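Local coordinates for esterase (uncultured bacterium pCosCE1, PDB 7ATL), which probably hydrolyses carboxylic esters as a family VIII carboxylesterase with a beta-lactamase-like fold, and also shows promiscuous acyltransferase activity, at residues A[204-210]-A[267-273]. Numbering follows the deposited sequence.
Sequences LRNTGFY and MVGDADD
D273, in the first turn of helix 271-283, illustrates how one carboxylate can hold a loop: it binds the backbone N-H groups of R205 and N206 and the hydroxyl of T207. From the base outward, D273 CB lies 3.2 Å from T207 OG1 and also touches L204 CD2. D273 CG lies close to R205 N, and the two oxygens then divide the work. D273 OD1 accepts from R205 N at 2.8 Å, on its syn side, and sits close to L204 CA. D273 OD2 takes two donors on different lone pairs. On the syn one, N206 N is 2.7 Å from D273 OD2; the anti one serves T207 OG1. Three bonds to three consecutive residues should fix the carboxylate's rotation and, probably, favour its charged form. The T207 hydroxyl is brought there by a chi1 of -69°, which sets OG1 anti to the carbonyl carbon; a water that also donates to D270 O gives it a second partner.

R205, D270 and D272 form a salt-bridge network at the start of the same helix. R205 reaches with an extended chain to D270, where R205 NE meets D270 OD2 at 2.7 Å, the guanidinium and carboxylate planes 56° apart. NH1 pairs more loosely with D272 OD2, and a water bridges the two; D272 is further tied to R57. D270 meanwhile caps the helix, D270 OD1 accepting from D273 N at 2.9 Å.

Farther along, G208 and V268 exchange two backbone bonds as a single antiparallel hydrogen-bonded pair, and M267 lays CG over one face of the F209 ring, 3.9 Å from its centroid. Strand 268-269 also pairs with strand 61-62. The result is an N-capped helix, 271-283, whose D273 carboxylate binds the loop after helix 190-199 within the beta-lactamase-like fold.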
loop_
_atom_site.group_PDB
_atom_site.type_symbol
_atom_site.label_atom_id
_atom_site.label_comp_id
_atom_site.label_asym_id
_atom_site.label_seq_id
_atom_site.Cartn_x
_atom_site.Cartn_y
_atom_site.Cartn_z
ATOM N N LEU A 204 0.716 4.059 17.229
ATOM C CA LEU A 204 -0.398 3.410 16.484
ATOM C C LEU A 204 -1.169 2.497 17.445
ATOM O O LEU A 204 -0.531 1.853 18.273
ATOM C CB LEU A 204 0.177 2.611 15.304
ATOM C CG LEU A 204 0.997 3.392 14.265
ATOM C CD1 LEU A 204 1.320 2.507 13.080
ATOM C CD2 LEU A 204 0.283 4.645 13.791
ATOM N N ARG A 205 -2.489 2.408 17.326
ATOM C CA ARG A 205 -3.306 1.624 18.295
ATOM C C ARG A 205 -3.576 0.203 17.777
ATOM O O ARG A 205 -3.772 -0.694 18.628
ATOM C CB ARG A 205 -4.622 2.331 18.654
ATOM C CG ARG A 205 -5.380 2.937 17.481
ATOM C CD ARG A 205 -6.731 3.499 17.892
ATOM N NE ARG A 205 -7.556 3.799 16.728
ATOM C CZ ARG A 205 -8.741 4.400 16.780
ATOM N NH1 ARG A 205 -9.428 4.612 15.669
ATOM N NH2 ARG A 205 -9.237 4.787 17.942
ATOM N N ASN A 206 -3.624 -0.019 16.458
ATOM C CA ASN A 206 -4.266 -1.248 15.939
ATOM C C ASN A 206 -3.781 -1.605 14.530
ATOM O O ASN A 206 -4.625 -1.844 13.645
ATOM C CB ASN A 206 -5.784 -1.076 16.018
ATOM C CG ASN A 206 -6.519 -2.379 15.819
ATOM O OD1 ASN A 206 -7.601 -2.376 15.245
ATOM N ND2 ASN A 206 -5.919 -3.481 16.256
ATOM N N THR A 207 -2.470 -1.741 14.335
ATOM C CA THR A 207 -1.910 -2.055 13.004
ATOM C C THR A 207 -0.802 -3.100 13.154
ATOM O O THR A 207 0.076 -2.921 14.010
ATOM C CB THR A 207 -1.480 -0.759 12.309
ATOM O OG1 THR A 207 -2.670 -0.025 11.988
ATOM C CG2 THR A 207 -0.639 -1.007 11.071
ATOM N N GLY A 208 -0.841 -4.140 12.323
ATOM C CA GLY A 208 0.144 -5.231 12.359
ATOM C C GLY A 208 -0.074 -6.176 11.203
ATOM O O GLY A 208 -0.628 -5.720 10.179
ATOM N N PHE A 209 0.319 -7.441 11.374
ATOM C CA PHE A 209 0.443 -8.446 10.282
ATOM C C PHE A 209 -0.663 -9.505 10.353
ATOM O O PHE A 209 -0.811 -10.266 9.380
ATOM C CB PHE A 209 1.837 -9.070 10.325
ATOM C CG PHE A 209 2.871 -8.203 9.665
ATOM C CD1 PHE A 209 2.974 -8.184 8.284
ATOM C CD2 PHE A 209 3.677 -7.373 10.422
ATOM C CE1 PHE A 209 3.900 -7.375 7.659
ATOM C CE2 PHE A 209 4.599 -6.554 9.800
ATOM C CZ PHE A 209 4.717 -6.564 8.423
ATOM N N TYR A 210 -1.382 -9.547 11.472
ATOM C CA TYR A 210 -2.631 -10.319 11.674
ATOM C C TYR A 210 -3.413 -9.729 12.848
ATOM O O TYR A 210 -2.825 -8.940 13.617
ATOM C CB TYR A 210 -2.300 -11.784 11.927
ATOM C CG TYR A 210 -1.900 -12.119 13.337
ATOM C CD1 TYR A 210 -0.626 -11.858 13.799
ATOM C CD2 TYR A 210 -2.797 -12.711 14.210
ATOM C CE1 TYR A 210 -0.243 -12.192 15.089
ATOM C CE2 TYR A 210 -2.436 -13.041 15.506
ATOM C CZ TYR A 210 -1.144 -12.803 15.942
ATOM O OH TYR A 210 -0.762 -13.170 17.202
ATOM N N MET A 267 -0.548 -6.702 5.676
ATOM C CA MET A 267 -0.861 -6.040 6.972
ATOM C C MET A 267 -2.377 -5.759 7.104
ATOM O O MET A 267 -3.121 -5.805 6.097
ATOM C CB MET A 267 -0.055 -4.747 7.161
ATOM C CG MET A 267 1.434 -4.951 7.034
ATOM S SD MET A 267 2.406 -3.479 7.431
ATOM C CE MET A 267 2.127 -3.385 9.192
ATOM N N VAL A 268 -2.790 -5.492 8.345
ATOM C CA VAL A 268 -4.149 -5.066 8.782
ATOM C C VAL A 268 -3.989 -3.804 9.636
ATOM O O VAL A 268 -2.931 -3.665 10.292
ATOM C CB VAL A 268 -4.845 -6.179 9.585
ATOM C CG1 VAL A 268 -5.171 -7.366 8.690
ATOM C CG2 VAL A 268 -4.040 -6.613 10.802
ATOM N N GLY A 269 -4.994 -2.925 9.635
ATOM C CA GLY A 269 -4.956 -1.669 10.400
ATOM C C GLY A 269 -6.164 -0.780 10.152
ATOM O O GLY A 269 -6.891 -0.998 9.153
ATOM N N ASP A 270 -6.352 0.208 11.037
ATOM C CA ASP A 270 -7.489 1.159 10.975
ATOM C C ASP A 270 -7.036 2.421 10.255
ATOM O O ASP A 270 -5.842 2.605 10.067
ATOM C CB ASP A 270 -8.100 1.400 12.357
ATOM C CG ASP A 270 -7.194 2.102 13.336
ATOM O OD1 ASP A 270 -6.157 2.612 12.879
ATOM O OD2 ASP A 270 -7.545 2.133 14.552
ATOM N N ALA A 271 -7.999 3.233 9.847
ATOM C CA ALA A 271 -7.803 4.476 9.077
ATOM C C ALA A 271 -6.944 5.467 9.883
ATOM O O ALA A 271 -6.022 6.046 9.292
ATOM C CB ALA A 271 -9.158 5.029 8.702
ATOM N N ASP A 272 -7.188 5.626 11.187
ATOM C CA ASP A 272 -6.473 6.630 12.025
ATOM C C ASP A 272 -4.990 6.297 12.104
ATOM O O ASP A 272 -4.194 7.258 12.202
ATOM C CB ASP A 272 -7.048 6.757 13.437
ATOM C CG ASP A 272 -8.316 7.582 13.402
ATOM O OD1 ASP A 272 -8.184 8.789 13.319
ATOM O OD2 ASP A 272 -9.421 6.996 13.338
ATOM N N ASP A 273 -4.627 5.012 12.115
ATOM C CA ASP A 273 -3.200 4.600 12.125
ATOM C C ASP A 273 -2.623 5.013 10.767
ATOM O O ASP A 273 -1.566 5.602 10.746
ATOM C CB ASP A 273 -3.000 3.125 12.498
ATOM C CG ASP A 273 -3.107 2.763 13.984
ATOM O OD1 ASP A 273 -3.057 3.662 14.856
ATOM O OD2 ASP A 273 -3.232 1.564 14.264
HETATM O O HOH W 1 -9.416 4.341 13.018
HETATM O O HOH W 2 -3.180 1.139 9.630
#